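Local coordinates for DUF7790 domain-containing protein (Leptospira interrogans serogroup Icterohaemorrhagiae serovar copenhageni, PDB 6ULO), which is of unknown function but is predicted to be membrane-attached and carries a domain whose doubly wound sheet resembles NADP-binding Rossmann folds, at residues G43-S48 with Q94-A99; S48-L53 with R274-C279; I104-K109 with K126-L131; L261-P266 with V309-G314. All blocks are in the same frame, centred on the assembly; numbering follows the deposited sequence.

Contact 1: G43-S48 with Q94-A99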
loop_
_atom_site.group_PDB
_atom_site.type_symbol
_atom_site.label_atom_id
_atom_site.label_comp_id
_atom_site.label_asym_id
_atom_site.label_seq_id
_atom_site.Cartn_x
_atom_site.Cartn_y
_atom_site.Cartn_z
ATOM N N GLY A 43 -5.348 0.555 -17.037
ATOM C CA GLY A 43 -5.965 -0.255 -15.996
ATOM C C GLY A 43 -5.025 -1.273 -15.375
ATOM O O GLY A 43 -5.174 -1.618 -14.198
ATOM N N ASP A 44 -4.038 -1.747 -16.146
ATOM C CA ASP A 44 -3.096 -2.753 -15.655
ATOM C C ASP A 44 -2.412 -2.298 -14.368
ATOM O O ASP A 44 -2.032 -3.112 -13.526
ATOM C CB ASP A 44 -2.005 -3.004 -16.720
ATOM C CG ASP A 44 -2.546 -3.148 -18.153
ATOM O OD1 ASP A 44 -2.249 -4.204 -18.760
ATOM O OD2 ASP A 44 -3.244 -2.238 -18.686
ATOM N N THR A 45 -2.221 -0.996 -14.213
ATOM C CA THR A 45 -1.446 -0.457 -13.107
ATOM C C THR A 45 -2.203 -0.461 -11.794
ATOM O O THR A 45 -1.583 -0.279 -10.737
ATOM C CB THR A 45 -1.035 0.968 -13.467
ATOM O OG1 THR A 45 -0.514 0.958 -14.803
ATOM C CG2 THR A 45 0.007 1.529 -12.506
ATOM N N THR A 46 -3.513 -0.706 -11.821
ATOM C CA THR A 46 -4.370 -0.539 -10.651
ATOM C C THR A 46 -4.501 -1.808 -9.819
ATOM O O THR A 46 -5.272 -1.823 -8.854
ATOM C CB THR A 46 -5.779 -0.075 -11.055
ATOM O OG1 THR A 46 -6.438 -1.108 -11.817
ATOM C CG2 THR A 46 -5.719 1.208 -11.865
ATOM N N VAL A 47 -3.768 -2.871 -10.157
ATOM C CA VAL A 47 -3.804 -4.102 -9.385
ATOM C C VAL A 47 -2.400 -4.576 -9.091
ATOM O O VAL A 47 -1.467 -4.340 -9.867
ATOM C CB VAL A 47 -4.591 -5.244 -10.062
ATOM C CG1 VAL A 47 -6.056 -4.907 -10.141
ATOM C CG2 VAL A 47 -3.995 -5.582 -11.425
ATOM N N SER A 48 -2.272 -5.274 -7.972
ATOM C CA SER A 48 -1.071 -6.011 -7.642
ATOM C C SER A 48 -1.017 -7.337 -8.408
ATOM O O SER A 48 -2.046 -7.904 -8.802
ATOM C CB SER A 48 -1.104 -6.331 -6.144
ATOM O OG SER A 48 0.051 -7.053 -5.726
ATOM N N GLN A 94 -1.605 8.869 -11.747
ATOM C CA GLN A 94 -2.923 9.407 -11.427
ATOM C C GLN A 94 -3.991 8.319 -11.402
ATOM O O GLN A 94 -4.895 8.360 -10.548
ATOM C CB GLN A 94 -3.293 10.524 -12.397
ATOM C CG GLN A 94 -4.480 11.327 -11.945
ATOM C CD GLN A 94 -4.353 11.843 -10.510
ATOM O OE1 GLN A 94 -5.037 11.384 -9.604
ATOM N NE2 GLN A 94 -3.453 12.797 -10.303
ATOM N N ILE A 95 -3.895 7.319 -12.290
ATOM C CA ILE A 95 -4.940 6.305 -12.312
ATOM C C ILE A 95 -4.981 5.541 -11.005
ATOM O O ILE A 95 -6.059 5.128 -10.564
ATOM C CB ILE A 95 -4.838 5.374 -13.540
ATOM C CG1 ILE A 95 -6.202 4.674 -13.772
ATOM C CG2 ILE A 95 -3.728 4.300 -13.374
ATOM C CD1 ILE A 95 -6.230 3.772 -15.022
ATOM N N VAL A 96 -3.820 5.320 -10.376
ATOM C CA VAL A 96 -3.792 4.592 -9.111
ATOM C C VAL A 96 -4.441 5.415 -8.004
ATOM O O VAL A 96 -5.269 4.914 -7.242
ATOM C CB VAL A 96 -2.339 4.215 -8.765
ATOM C CG1 VAL A 96 -2.258 3.656 -7.362
ATOM C CG2 VAL A 96 -1.761 3.230 -9.766
ATOM N N VAL A 97 -4.113 6.712 -7.939
ATOM C CA VAL A 97 -4.683 7.593 -6.926
ATOM C C VAL A 97 -6.194 7.652 -7.080
ATOM O O VAL A 97 -6.941 7.501 -6.105
ATOM C CB VAL A 97 -4.025 8.993 -6.971
ATOM C CG1 VAL A 97 -4.652 9.908 -5.913
ATOM C CG2 VAL A 97 -2.497 8.893 -6.765
ATOM N N HIS A 98 -6.665 7.777 -8.320
ATOM C CA HIS A 98 -8.103 7.885 -8.546
ATOM C C HIS A 98 -8.821 6.564 -8.327
ATOM O O HIS A 98 -9.922 6.556 -7.780
ATOM C CB HIS A 98 -8.342 8.403 -9.952
ATOM C CG HIS A 98 -8.124 9.873 -10.051
ATOM N ND1 HIS A 98 -7.952 10.526 -11.249
ATOM C CD2 HIS A 98 -8.111 10.826 -9.089
ATOM C CE1 HIS A 98 -7.834 11.824 -11.020
ATOM N NE2 HIS A 98 -7.930 12.032 -9.717
ATOM N N ALA A 99 -8.223 5.429 -8.742
ATOM C CA ALA A 99 -8.872 4.147 -8.493
ATOM C C ALA A 99 -8.966 3.895 -6.995
ATOM O O ALA A 99 -9.967 3.360 -6.515
ATOM C CB ALA A 99 -8.148 3.013 -9.229
#
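Thr-45 meets Val-96 with a flat group as well as a methyl: its carbonyl O lies 3.6 Å from Val-96 CG2. No ring enters the interface. The ring of His-98, which takes no part, stands edge-to-face with Tyr-142. Elsewhere the contact is chiefly between methyls. Thr-45 CG2 and Val-96 CG2 approach to 3.7 Å, the two side chains crossing at about a right angle. Thr-46 CG2 sits between Ile-95 and Ala-99, 4.0 Å from Ala-99 CB and equally far from Ile-95 CG2. What frees this methyl for packing is the first torsion of Thr-46 (chi1 66°), which turns OG1 back onto its own turn, where it bonds Gly-43 O at 2.7 Å in the carbonyl plane. Thr-46 N donates to Gly-43 O as well (3.0 Å), so two bonds close the short 3-10 turn and dispose of the hydroxyl. Thr-45 OG1 is likewise turned to Trp-40 O. The turn thus lies against the first part of helix 94-109, whose Ile-95 N is held by Asp-41, while helix 139-166 packs on Thr-46 and Ile-95 through Ala-149 and Gln-148.

Contact 2: S48-L53 with R274-C279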
loop_
_atom_site.group_PDB
_atom_site.type_symbol
_atom_site.label_atom_id
_atom_site.label_comp_id
_atom_site.label_asym_id
_atom_site.label_seq_id
_atom_site.Cartn_x
_atom_site.Cartn_y
_atom_site.Cartn_z
ATOM N N SER A 48 -2.272 -5.274 -7.972
ATOM C CA SER A 48 -1.071 -6.011 -7.642
ATOM C C SER A 48 -1.017 -7.337 -8.408
ATOM O O SER A 48 -2.046 -7.904 -8.802
ATOM C CB SER A 48 -1.104 -6.331 -6.144
ATOM O OG SER A 48 0.051 -7.053 -5.726
ATOM N N ASN A 49 0.201 -7.831 -8.624
ATOM C CA ASN A 49 0.427 -9.171 -9.157
ATOM C C ASN A 49 1.227 -10.022 -8.181
ATOM O O ASN A 49 1.847 -11.006 -8.594
ATOM C CB ASN A 49 1.095 -9.093 -10.529
ATOM C CG ASN A 49 2.446 -8.365 -10.474
ATOM O OD1 ASN A 49 2.857 -7.872 -9.420
ATOM N ND2 ASN A 49 3.140 -8.303 -11.602
ATOM N N GLU A 50 1.199 -9.686 -6.887
ATOM C CA GLU A 50 1.897 -10.408 -5.825
ATOM C C GLU A 50 0.911 -11.398 -5.211
ATOM O O GLU A 50 -0.041 -10.990 -4.538
ATOM C CB GLU A 50 2.417 -9.400 -4.791
ATOM C CG GLU A 50 3.448 -8.473 -5.485
ATOM C CD GLU A 50 3.846 -7.204 -4.695
ATOM O OE1 GLU A 50 3.266 -6.960 -3.607
ATOM O OE2 GLU A 50 4.765 -6.454 -5.159
ATOM N N ASP A 51 1.144 -12.698 -5.409
ATOM C CA ASP A 51 0.182 -13.738 -5.047
ATOM C C ASP A 51 0.437 -14.400 -3.702
ATOM O O ASP A 51 -0.336 -15.288 -3.313
ATOM C CB ASP A 51 0.145 -14.846 -6.102
ATOM C CG ASP A 51 -0.310 -14.351 -7.449
ATOM O OD1 ASP A 51 -1.135 -13.417 -7.494
ATOM O OD2 ASP A 51 0.193 -14.862 -8.481
ATOM N N ARG A 52 1.490 -14.024 -2.973
ATOM C CA ARG A 52 1.804 -14.665 -1.713
ATOM C C ARG A 52 1.969 -13.644 -0.607
ATOM O O ARG A 52 2.797 -13.809 0.287
ATOM C CB ARG A 52 3.017 -15.599 -1.822
ATOM C CG ARG A 52 2.770 -16.825 -2.738
ATOM C CD ARG A 52 1.580 -17.688 -2.281
ATOM N NE ARG A 52 1.535 -17.941 -0.845
ATOM C CZ ARG A 52 2.273 -18.848 -0.191
ATOM N NH1 ARG A 52 3.170 -19.591 -0.837
ATOM N NH2 ARG A 52 2.122 -19.001 1.128
ATOM N N LEU A 53 1.106 -12.619 -0.588
ATOM C CA LEU A 53 1.172 -11.636 0.488
ATOM C C LEU A 53 0.906 -12.270 1.839
ATOM O O LEU A 53 1.307 -11.710 2.858
ATOM C CB LEU A 53 0.202 -10.486 0.226
ATOM C CG LEU A 53 0.565 -9.658 -1.004
ATOM C CD1 LEU A 53 -0.641 -8.814 -1.444
ATOM C CD2 LEU A 53 1.786 -8.773 -0.710
ATOM N N ARG A 274 7.212 -13.399 -13.618
ATOM C CA ARG A 274 8.492 -12.810 -13.213
ATOM C C ARG A 274 8.341 -12.291 -11.786
ATOM O O ARG A 274 7.836 -11.190 -11.574
ATOM C CB ARG A 274 8.894 -11.686 -14.158
ATOM N N GLY A 275 8.812 -13.053 -10.809
ATOM C CA GLY A 275 8.656 -12.694 -9.413
ATOM C C GLY A 275 7.758 -13.690 -8.709
ATOM O O GLY A 275 7.225 -14.610 -9.312
ATOM N N PHE A 276 7.645 -13.558 -7.392
ATOM C CA PHE A 276 8.300 -12.559 -6.560
ATOM C C PHE A 276 8.863 -13.248 -5.329
ATOM O O PHE A 276 8.349 -14.294 -4.879
ATOM C CB PHE A 276 7.280 -11.487 -6.092
ATOM C CG PHE A 276 6.876 -10.557 -7.168
ATOM C CD1 PHE A 276 7.706 -9.504 -7.542
ATOM C CD2 PHE A 276 5.672 -10.738 -7.823
ATOM C CE1 PHE A 276 7.337 -8.657 -8.575
ATOM C CE2 PHE A 276 5.294 -9.903 -8.836
ATOM C CZ PHE A 276 6.128 -8.870 -9.222
ATOM N N HIS A 277 9.920 -12.646 -4.784
ATOM C CA HIS A 277 10.418 -12.950 -3.453
ATOM C C HIS A 277 10.052 -11.776 -2.548
ATOM O O HIS A 277 10.111 -10.617 -2.979
ATOM C CB HIS A 277 11.942 -13.142 -3.529
ATOM C CG HIS A 277 12.569 -13.594 -2.251
ATOM N ND1 HIS A 277 12.852 -14.924 -1.997
ATOM C CD2 HIS A 277 13.030 -12.900 -1.184
ATOM C CE1 HIS A 277 13.431 -15.024 -0.810
ATOM N NE2 HIS A 277 13.559 -13.808 -0.299
ATOM N N TYR A 278 9.634 -12.073 -1.317
ATOM C CA TYR A 278 9.113 -11.065 -0.394
ATOM C C TYR A 278 10.204 -10.700 0.599
ATOM O O TYR A 278 11.068 -11.528 0.922
ATOM C CB TYR A 278 7.858 -11.632 0.322
ATOM C CG TYR A 278 6.756 -11.847 -0.678
ATOM C CD1 TYR A 278 5.720 -10.922 -0.815
ATOM C CD2 TYR A 278 6.764 -12.957 -1.541
ATOM C CE1 TYR A 278 4.748 -11.096 -1.790
ATOM C CE2 TYR A 278 5.805 -13.128 -2.521
ATOM C CZ TYR A 278 4.793 -12.193 -2.631
ATOM O OH TYR A 278 3.846 -12.339 -3.607
ATOM N N CYS A 279 10.149 -9.491 1.138
ATOM C CA CYS A 279 11.188 -9.056 2.055
ATOM C C CYS A 279 10.610 -8.060 3.057
ATOM O O CYS A 279 9.896 -7.115 2.683
ATOM C CB CYS A 279 12.328 -8.427 1.261
ATOM S SG CYS A 279 13.701 -7.801 2.245
#
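An ST turn at Ser-48 opens the segment 48-53, which carries Asn-49 to Leu-53 past the rings of Phe-276 and Tyr-278, at the entry to strand 277-282. In the turn Ser-48 OG accepts from Glu-50 N (3.1 Å). Glu-50 then lays its CG over one face of Phe-276, 4.3 Å from the ring centroid and 24° off the normal, a CH-pi contact; the opposite face carries Arg-274 O, and the peptide before Phe-276 is cis. The Asn-49 amide, its plane turned 55° from the ring, meets the CE2-CZ side, ND2 at the edge in the ring plane and OD1 obliquely, 3.2 Å from Phe-276 CE2. With the chain extended beyond CG, the Glu-50 carboxylate passes on to the hydroxyls of Tyr-222, Ser-224 and Thr-254. Tyr-222 and Thr-254 belong to strands 218-222 and 249-255, near their C-terminal ends, the edge at which Rossmann-like sheets usually form their pockets; no ligand is defined here. Three hydroxyls satisfy the two oxygens of this buried acid. Tyr-278 works differently, through its hydroxyl: Arg-52 N donates to Tyr-278 OH at 3.0 Å (155° at the hydrogen). Arg-52 O lies 3.8 Å above the plane of the Tyr-278 ring, offset toward the rim, whereas Leu-53 CD2 comes at its edge. Beyond the loop, Asp-51 OD1 bonds Ser-271 OG and forms a salt bridge with Arg-156, which also bonds Glu-50 O.

Contact 3: I104-K109 with K126-L131; sequences ILFLQK and KEALEL
Leu-105 and Leu-131 share one first torsion, CG anti to the backbone N (chi1 173° and 172°), and it sends the two chains toward each other, tip to tip, with Leu-105 CD2 4.1 Å from Leu-131 CG. Phe-106 instead has CG beside its backbone N, which swings the ring across to the second helix; there Phe-106 CZ comes to 3.6 Å from Ala-128 CB, the shortest approach of the contact. Phe-106 and Leu-131 run antiparallel alongside one another, Phe-106 CD1 touching Leu-131 CD2 at 4.0 Å. The same Leu-131 CD2 also meets Lys-109 CG at 3.8 Å. A single leucine therefore projects among three residues of helix 94-109, and a small alanine one turn earlier gives the ring its seat. The helical segments 104-109 and 126-131 cross at 106°, their axes approaching to 11.2 Å. Helix 113-120 lies between them in the sequence and adds Trp-120, edge-to-face with Phe-106, while Tyr-146 of helix 139-166 backs both Phe-106 and Ala-128. With no hydrogen bond across the interface, cohesion rests on apolar fit, and the lysine takes part through its methylenes, which suits a junction running from the buried Phe-106 out to the solvent-exposed Lys-109.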
loop_
_atom_site.group_PDB
_atom_site.type_symbol
_atom_site.label_atom_id
_atom_site.label_comp_id
_atom_site.label_asym_id
_atom_site.label_seq_id
_atom_site.Cartn_x
_atom_site.Cartn_y
_atom_site.Cartn_z
ATOM N N ILE A 104 -12.328 3.667 -1.967
ATOM C CA ILE A 104 -12.748 4.176 -0.667
ATOM C C ILE A 104 -14.232 4.530 -0.666
ATOM O O ILE A 104 -14.954 4.240 0.297
ATOM C CB ILE A 104 -11.850 5.372 -0.284
ATOM C CG1 ILE A 104 -10.424 4.866 -0.046
ATOM C CG2 ILE A 104 -12.413 6.140 0.923
ATOM C CD1 ILE A 104 -9.361 5.950 -0.099
ATOM N N LEU A 105 -14.708 5.174 -1.731
ATOM C CA LEU A 105 -16.135 5.473 -1.843
ATOM C C LEU A 105 -16.952 4.192 -1.801
ATOM O O LEU A 105 -17.970 4.109 -1.092
ATOM C CB LEU A 105 -16.367 6.226 -3.144
ATOM C CG LEU A 105 -17.814 6.506 -3.541
ATOM C CD1 LEU A 105 -18.553 7.405 -2.538
ATOM C CD2 LEU A 105 -17.833 7.131 -4.969
ATOM N N PHE A 106 -16.500 3.157 -2.535
ATOM C CA PHE A 106 -17.249 1.893 -2.530
ATOM C C PHE A 106 -17.242 1.251 -1.145
ATOM O O PHE A 106 -18.268 0.735 -0.699
ATOM C CB PHE A 106 -16.693 0.912 -3.546
ATOM C CG PHE A 106 -16.877 1.291 -4.989
ATOM C CD1 PHE A 106 -17.670 2.361 -5.387
ATOM C CD2 PHE A 106 -16.239 0.518 -5.977
ATOM C CE1 PHE A 106 -17.823 2.654 -6.729
ATOM C CE2 PHE A 106 -16.385 0.798 -7.319
ATOM C CZ PHE A 106 -17.202 1.873 -7.702
ATOM N N LEU A 107 -16.117 1.303 -0.435
ATOM C CA LEU A 107 -16.074 0.783 0.933
ATOM C C LEU A 107 -17.070 1.505 1.825
ATOM O O LEU A 107 -17.803 0.872 2.590
ATOM C CB LEU A 107 -14.667 0.939 1.531
ATOM C CG LEU A 107 -13.614 -0.018 0.962
ATOM C CD1 LEU A 107 -12.213 0.489 1.353
ATOM C CD2 LEU A 107 -13.854 -1.442 1.498
ATOM N N GLN A 108 -17.089 2.844 1.754
ATOM C CA GLN A 108 -18.027 3.613 2.569
ATOM C C GLN A 108 -19.467 3.172 2.359
ATOM O O GLN A 108 -20.238 3.105 3.315
ATOM C CB GLN A 108 -17.890 5.107 2.268
ATOM C CG GLN A 108 -16.553 5.672 2.780
ATOM C CD GLN A 108 -16.277 7.054 2.281
ATOM O OE1 GLN A 108 -16.849 7.483 1.275
ATOM N NE2 GLN A 108 -15.391 7.758 2.972
ATOM N N LYS A 109 -19.843 2.858 1.122
ATOM C CA LYS A 109 -21.223 2.558 0.803
ATOM C C LYS A 109 -21.559 1.081 0.900
ATOM O O LYS A 109 -22.730 0.731 0.825
ATOM C CB LYS A 109 -21.540 3.066 -0.605
ATOM C CG LYS A 109 -21.428 4.583 -0.731
ATOM C CD LYS A 109 -22.351 5.299 0.212
ATOM C CE LYS A 109 -22.282 6.789 -0.063
ATOM N NZ LYS A 109 -23.235 7.536 0.766
ATOM N N LYS A 126 -23.581 -0.924 -13.060
ATOM C CA LYS A 126 -24.537 0.164 -13.269
ATOM C C LYS A 126 -24.732 0.981 -11.990
ATOM O O LYS A 126 -24.692 2.223 -12.012
ATOM C CB LYS A 126 -25.869 -0.395 -13.765
ATOM C CG LYS A 126 -26.951 0.651 -13.901
ATOM C CD LYS A 126 -28.311 -0.018 -14.145
ATOM C CE LYS A 126 -29.457 0.975 -14.226
ATOM N NZ LYS A 126 -29.582 1.558 -15.595
ATOM N N GLU A 127 -24.919 0.299 -10.861
ATOM C CA GLU A 127 -25.028 0.970 -9.567
ATOM C C GLU A 127 -23.751 1.722 -9.207
ATOM O O GLU A 127 -23.802 2.854 -8.704
ATOM C CB GLU A 127 -25.289 -0.078 -8.494
ATOM C CG GLU A 127 -25.451 0.528 -7.123
ATOM C CD GLU A 127 -25.767 -0.495 -6.054
ATOM O OE1 GLU A 127 -26.005 -1.676 -6.394
ATOM O OE2 GLU A 127 -25.776 -0.103 -4.873
ATOM N N ALA A 128 -22.595 1.112 -9.463
ATOM C CA ALA A 128 -21.318 1.760 -9.152
ATOM C C ALA A 128 -21.155 3.065 -9.928
ATOM O O ALA A 128 -20.712 4.088 -9.375
ATOM C CB ALA A 128 -20.164 0.797 -9.449
ATOM N N LEU A 129 -21.469 3.042 -11.222
ATOM C CA LEU A 129 -21.328 4.244 -12.034
ATOM C C LEU A 129 -22.336 5.321 -11.635
ATOM O O LEU A 129 -22.006 6.509 -11.653
ATOM C CB LEU A 129 -21.421 3.901 -13.523
ATOM C CG LEU A 129 -20.242 3.083 -14.059
ATOM C CD1 LEU A 129 -20.572 2.609 -15.460
ATOM C CD2 LEU A 129 -18.944 3.910 -14.074
ATOM N N GLU A 130 -23.534 4.926 -11.211
ATOM C CA GLU A 130 -24.477 5.905 -10.682
ATOM C C GLU A 130 -23.992 6.514 -9.366
ATOM O O GLU A 130 -24.164 7.713 -9.124
ATOM C CB GLU A 130 -25.824 5.219 -10.465
ATOM C CG GLU A 130 -26.576 4.825 -11.754
ATOM C CD GLU A 130 -27.774 3.858 -11.553
ATOM O OE1 GLU A 130 -28.040 3.388 -10.414
ATOM O OE2 GLU A 130 -28.456 3.569 -12.566
ATOM N N LEU A 131 -23.352 5.717 -8.516
ATOM C CA LEU A 131 -22.808 6.233 -7.267
ATOM C C LEU A 131 -21.684 7.219 -7.554
ATOM O O LEU A 131 -21.621 8.302 -6.950
ATOM C CB LEU A 131 -22.294 5.080 -6.415
ATOM C CG LEU A 131 -21.525 5.446 -5.153
ATOM C CD1 LEU A 131 -22.396 6.272 -4.238
ATOM C CD2 LEU A 131 -21.061 4.171 -4.445
#

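Contact 4: L261-P266 with V309-G314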
loop_
_atom_site.group_PDB
_atom_site.type_symbol
_atom_site.label_atom_id
_atom_site.label_comp_id
_atom_site.label_asym_id
_atom_site.label_seq_id
_atom_site.Cartn_x
_atom_site.Cartn_y
_atom_site.Cartn_z
ATOM N N LEU A 261 19.434 -16.661 -5.360
ATOM C CA LEU A 261 19.580 -16.271 -3.961
ATOM C C LEU A 261 18.241 -16.106 -3.270
ATOM O O LEU A 261 18.111 -16.409 -2.068
ATOM C CB LEU A 261 20.281 -14.924 -3.859
ATOM C CG LEU A 261 21.694 -14.891 -4.422
ATOM C CD1 LEU A 261 22.204 -13.452 -4.240
ATOM C CD2 LEU A 261 22.603 -15.899 -3.689
ATOM N N PHE A 262 17.243 -15.656 -4.022
ATOM C CA PHE A 262 15.966 -15.183 -3.485
ATOM C C PHE A 262 14.857 -15.858 -4.285
ATOM O O PHE A 262 14.225 -15.243 -5.152
ATOM C CB PHE A 262 15.888 -13.654 -3.591
ATOM C CG PHE A 262 16.998 -12.951 -2.882
ATOM C CD1 PHE A 262 17.122 -13.034 -1.513
ATOM C CD2 PHE A 262 17.946 -12.226 -3.591
ATOM C CE1 PHE A 262 18.173 -12.376 -0.839
ATOM C CE2 PHE A 262 18.997 -11.584 -2.925
ATOM C CZ PHE A 262 19.109 -11.675 -1.556
ATOM N N PRO A 263 14.575 -17.128 -4.005
ATOM C CA PRO A 263 13.640 -17.866 -4.861
ATOM C C PRO A 263 12.232 -17.278 -4.794
ATOM O O PRO A 263 11.789 -16.765 -3.759
ATOM C CB PRO A 263 13.694 -19.299 -4.307
ATOM C CG PRO A 263 15.026 -19.403 -3.595
ATOM C CD PRO A 263 15.270 -18.005 -3.042
ATOM N N TRP A 264 11.531 -17.326 -5.926
ATOM C CA TRP A 264 10.163 -16.812 -5.950
ATOM C C TRP A 264 9.256 -17.737 -5.154
ATOM O O TRP A 264 9.370 -18.963 -5.216
ATOM C CB TRP A 264 9.672 -16.676 -7.392
ATOM C CG TRP A 264 10.536 -15.728 -8.157
ATOM C CD1 TRP A 264 11.402 -14.812 -7.637
ATOM C CD2 TRP A 264 10.665 -15.646 -9.574
ATOM N NE1 TRP A 264 12.027 -14.133 -8.644
ATOM C CE2 TRP A 264 11.616 -14.647 -9.849
ATOM C CE3 TRP A 264 10.085 -16.345 -10.641
ATOM C CZ2 TRP A 264 11.985 -14.299 -11.147
ATOM C CZ3 TRP A 264 10.450 -16.004 -11.932
ATOM C CH2 TRP A 264 11.397 -14.993 -12.178
ATOM N N SER A 265 8.354 -17.158 -4.388
ATOM C CA SER A 265 7.521 -17.956 -3.506
ATOM C C SER A 265 6.708 -18.971 -4.300
ATOM O O SER A 265 6.228 -18.657 -5.399
ATOM C CB SER A 265 6.554 -17.044 -2.751
ATOM O OG SER A 265 7.288 -16.036 -2.079
ATOM N N PRO A 266 6.535 -20.185 -3.775
ATOM C CA PRO A 266 5.583 -21.121 -4.383
ATOM C C PRO A 266 4.220 -20.459 -4.562
ATOM O O PRO A 266 3.705 -19.775 -3.665
ATOM C CB PRO A 266 5.521 -22.277 -3.366
ATOM C CG PRO A 266 6.689 -22.135 -2.508
ATOM C CD PRO A 266 7.078 -20.680 -2.505
ATOM N N VAL A 309 17.482 -15.467 4.587
ATOM C CA VAL A 309 16.573 -15.905 3.527
ATOM C C VAL A 309 15.893 -17.220 3.910
ATOM O O VAL A 309 16.560 -18.199 4.289
ATOM C CB VAL A 309 17.295 -16.044 2.174
ATOM C CG1 VAL A 309 16.292 -16.308 1.066
ATOM C CG2 VAL A 309 18.148 -14.815 1.868
ATOM N N ASP A 310 14.569 -17.250 3.798
ATOM C CA ASP A 310 13.784 -18.483 3.753
ATOM C C ASP A 310 13.643 -18.817 2.271
ATOM O O ASP A 310 12.822 -18.235 1.554
ATOM C CB ASP A 310 12.457 -18.268 4.473
ATOM C CG ASP A 310 11.436 -19.389 4.230
ATOM O OD1 ASP A 310 11.675 -20.300 3.396
ATOM O OD2 ASP A 310 10.378 -19.344 4.907
ATOM N N LYS A 311 14.489 -19.745 1.811
ATOM C CA LYS A 311 14.528 -20.126 0.402
ATOM C C LYS A 311 13.379 -21.045 0.013
ATOM O O LYS A 311 13.076 -21.167 -1.177
ATOM C CB LYS A 311 15.874 -20.785 0.055
ATOM C CG LYS A 311 17.027 -19.781 0.130
ATOM C CD LYS A 311 18.353 -20.331 -0.349
ATOM C CE LYS A 311 18.341 -20.461 -1.845
ATOM N NZ LYS A 311 19.673 -20.949 -2.328
ATOM N N LYS A 312 12.729 -21.677 0.989
ATOM C CA LYS A 312 11.597 -22.554 0.690
ATOM C C LYS A 312 10.358 -21.741 0.341
ATOM O O LYS A 312 9.715 -21.970 -0.688
ATOM C CB LYS A 312 11.304 -23.491 1.875
ATOM C CG LYS A 312 10.098 -24.438 1.642
ATOM C CD LYS A 312 10.377 -25.340 0.449
ATOM C CE LYS A 312 9.295 -26.385 0.163
ATOM N NZ LYS A 312 9.536 -26.978 -1.198
ATOM N N ASN A 313 10.016 -20.778 1.179
ATOM C CA ASN A 313 8.803 -20.010 0.942
ATOM C C ASN A 313 9.073 -18.722 0.184
ATOM O O ASN A 313 8.115 -18.087 -0.297
ATOM C CB ASN A 313 8.110 -19.735 2.280
ATOM C CG ASN A 313 7.728 -20.996 2.961
ATOM O OD1 ASN A 313 6.878 -21.727 2.464
ATOM N ND2 ASN A 313 8.391 -21.307 4.065
ATOM N N GLY A 314 10.333 -18.312 0.060
ATOM C CA GLY A 314 10.617 -17.118 -0.706
ATOM C C GLY A 314 10.396 -15.813 0.032
ATOM O O GLY A 314 9.770 -14.899 -0.509
#
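The connection between antiparallel strands 307-310 and 315-318 is a tight turn built on an Asx motif, and Pro-263 and Ser-265 of an extended loop lie along it. Inside the turn Asp-310 OD1 receives Asn-313 N at 2.8 Å, met from above the carboxylate plane, and Asp-310 OD2 offers its syn lone pair to Asn-313 ND2 at 2.9 Å, with the acceptor in the amide plane. One aspartate thus holds both the backbone and the side chain of Asn-313, which should restrain rotation of the amide. The turn presents Asn-313 O to the loop. Ser-265 OG donates to Asn-313 O at 2.8 Å in the carbonyl plane (147° at the oxygen), and Ser-265 CA adds a CA-H...O contact to it at 3.3 Å. Next comes Gly-314, whose positive phi (81°) turns the chain into the following strand; lacking a side chain, it lets its CA approach Pro-263 O to 3.3 Å. The rest is van der Waals contact. Pro-263 packs its ring against Lys-311, Pro-263 CG lying 3.9 Å from Lys-311 CE, and Pro-266 rests on the carbonyl of Lys-312. At the strand end Phe-262 CE1 touches Val-309 CG2 at 3.6 Å, the two side chains crossing at about a right angle. Leu-261 CB lies over one face of the Phe-262 ring, which also stands edge-to-face with His-277. Leu-300, Met-303 and Val-304 of helix 299-306 touch Phe-262, while Ser-265 pairs through its backbone with Phe-276, so the loop runs across the 311-314 turn, from helix 299-306 to the start of strand 277-282.

How the contacts relate
Contacts 1 and 2 are buried, whereas contacts 3 and 4 are only partly so and lie on opposite sides of the chain's centre, their own centres about 39 Å apart. Contact 1 and contact 2 follow each other on one loop and share Ser-48; contact 1 and contact 3 use the two ends of helix 94-109. Contacts 2 and 4 touch directly, His-277 ND1 meeting Pro-263 O at 2.8 Å and Arg-52 NH1 meeting Pro-266 O at 2.9 Å. Chemistry follows place: contacts 1 and 3, both on helix 94-109, have no hydrogen bond across them, while at the sheet contacts 2 and 4 each join polar bonding to ring or apolar packing.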